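Thioesterase superfamily protein (Shewanella loihica, PDB 2PRX) probably hydrolyses thioesters, as a member of the hotdog-fold thioesterase superfamily. Local coordinates at residues Y34-G37 with E38-I41. Residues are numbered along the deposited sequence; the frame is centred on the assembly and turned at random.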
loop_
_atom_site.group_PDB
_atom_site.type_symbol
_atom_site.label_atom_id
_atom_site.label_comp_id
_atom_site.label_asym_id
_atom_site.label_seq_id
_atom_site.Cartn_x
_atom_site.Cartn_y
_atom_site.Cartn_z
ATOM N N TYR A 34 6.228 -10.097 -15.869
ATOM C CA TYR A 34 6.298 -10.735 -17.177
ATOM C C TYR A 34 4.914 -10.888 -17.795
ATOM O O TYR A 34 3.901 -10.969 -17.113
ATOM C CB TYR A 34 6.868 -12.165 -17.128
ATOM C CG TYR A 34 8.190 -12.264 -16.416
ATOM C CD1 TYR A 34 8.269 -12.485 -15.052
ATOM C CD2 TYR A 34 9.377 -12.117 -17.133
ATOM C CE1 TYR A 34 9.484 -12.571 -14.404
ATOM C CE2 TYR A 34 10.593 -12.203 -16.488
ATOM C CZ TYR A 34 10.648 -12.428 -15.125
ATOM O OH TYR A 34 11.881 -12.504 -14.518
ATOM N N TRP A 35 4.904 -10.987 -19.131
ATOM C CA TRP A 35 3.665 -11.363 -19.808
ATOM C C TRP A 35 3.290 -12.812 -19.509
ATOM O O TRP A 35 4.111 -13.732 -19.475
ATOM C CB TRP A 35 3.797 -11.136 -21.315
ATOM C CG TRP A 35 3.601 -9.715 -21.748
ATOM C CD1 TRP A 35 4.496 -8.821 -22.256
ATOM C CD2 TRP A 35 2.345 -9.018 -21.673
ATOM N NE1 TRP A 35 3.893 -7.623 -22.519
ATOM C CE2 TRP A 35 2.566 -7.724 -22.166
ATOM C CE3 TRP A 35 1.070 -9.413 -21.239
ATOM C CZ2 TRP A 35 1.533 -6.783 -22.239
ATOM C CZ3 TRP A 35 0.059 -8.472 -21.312
ATOM C CH2 TRP A 35 0.303 -7.188 -21.800
ATOM N N ARG A 36 2.020 -13.038 -19.270
ATOM C CA ARG A 36 1.426 -14.361 -19.169
ATOM C C ARG A 36 0.295 -14.428 -20.181
ATOM O O ARG A 36 -0.882 -14.513 -19.863
ATOM C CB ARG A 36 0.893 -14.643 -17.771
ATOM C CG ARG A 36 0.210 -15.988 -17.602
ATOM C CD ARG A 36 0.446 -16.534 -16.194
ATOM N NE ARG A 36 -0.166 -17.845 -16.026
ATOM C CZ ARG A 36 -1.335 -18.151 -15.507
ATOM N NH1 ARG A 36 -2.174 -17.240 -15.030
ATOM N NH2 ARG A 36 -1.697 -19.431 -15.447
ATOM N N GLY A 37 0.670 -14.346 -21.462
ATOM C CA GLY A 37 -0.372 -14.303 -22.478
ATOM C C GLY A 37 -0.923 -12.884 -22.581
ATOM O O GLY A 37 -0.191 -11.994 -23.006
ATOM N N GLU A 38 -2.184 -12.721 -22.218
ATOM C CA GLU A 38 -2.910 -11.476 -22.269
ATOM C C GLU A 38 -2.924 -10.810 -20.886
ATOM O O GLU A 38 -3.262 -9.630 -20.778
ATOM C CB GLU A 38 -4.343 -11.761 -22.724
ATOM C CG GLU A 38 -4.427 -12.342 -24.130
ATOM C CD GLU A 38 -4.840 -13.801 -24.191
ATOM O OE1 GLU A 38 -5.883 -14.154 -23.619
ATOM O OE2 GLU A 38 -4.098 -14.594 -24.812
ATOM N N GLN A 39 -2.558 -11.597 -19.890
ATOM C CA GLN A 39 -2.394 -11.224 -18.499
ATOM C C GLN A 39 -0.899 -11.016 -18.275
ATOM O O GLN A 39 0.003 -11.374 -19.044
ATOM C CB GLN A 39 -2.901 -12.289 -17.533
ATOM C CG GLN A 39 -4.365 -12.629 -17.650
ATOM C CD GLN A 39 -4.787 -13.813 -16.805
ATOM O OE1 GLN A 39 -4.050 -14.258 -15.926
ATOM N NE2 GLN A 39 -5.986 -14.318 -17.060
ATOM N N THR A 40 -0.591 -10.396 -17.157
ATOM C CA THR A 40 0.808 -10.306 -16.730
ATOM C C THR A 40 0.882 -11.132 -15.461
ATOM O O THR A 40 -0.191 -11.533 -14.980
ATOM C CB THR A 40 1.278 -8.871 -16.504
ATOM O OG1 THR A 40 0.626 -8.328 -15.328
ATOM C CG2 THR A 40 0.890 -7.961 -17.660
ATOM N N ILE A 41 2.075 -11.388 -14.956
ATOM C CA ILE A 41 2.255 -12.182 -13.747
ATOM C C ILE A 41 3.612 -11.924 -13.105
ATOM O O ILE A 41 4.587 -11.532 -13.743
ATOM C CB ILE A 41 2.090 -13.689 -14.041
ATOM C CG1 ILE A 41 2.197 -14.611 -12.838
ATOM C CG2 ILE A 41 3.078 -14.103 -15.128
ATOM C CD1 ILE A 41 1.526 -15.950 -12.967
#
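Glu38 meets the indole of Trp35 through its backbone: its carbonyl O lies in the ring plane at the edge, 3.6 Å from Trp35 CZ3. With Gly37 it fills the two central places of a type II' turn from Arg36 to Gln39; the backbone angles of Gly37 would jam a side chain against the carbonyl O of Arg36. Gln39 closes the turn with two unequal bonds. Arg36 N donates to Gln39 O at 2.6 Å, while the return bond from Gln39 N to Arg36 O is weak at 3.4 Å. The two side chains run side by side on one face, Gln39 OE1 approaching Arg36 NH1 without a hydrogen bond being formed, with amide and guanidinium planes 68° apart. This tight hairpin joins strand 34-36, an outermost strand of the antiparallel hotdog sheet within this chain, to strand 39-44, which pairs onward with strand 114-122. Thr40 turns to the helix 59-78 side. Its CG2, anti to the carbonyl carbon, makes a CH-pi contact over the six-membered ring of Trp35, 4.1 Å from the centroid, and its OG1 is hydrogen-bonded to Ser73 OG. Ile41 pairs with Tyr34 through two backbone bonds, Ile41 N to Tyr34 O at 2.9 Å and Tyr34 N to Ile41 O at 3.0 Å. Ile41 CG1 stands anti to the backbone N (chi1 -177°), and with the extended chi2 this carries CD1 to 3.5 Å from Arg36 CD, while CG2 rests against Arg36 CB. With an alanine here CG2 and CD1 are gone, which would probably leave a gap beside Arg36 CB and CD and let the guanidinium turn more freely.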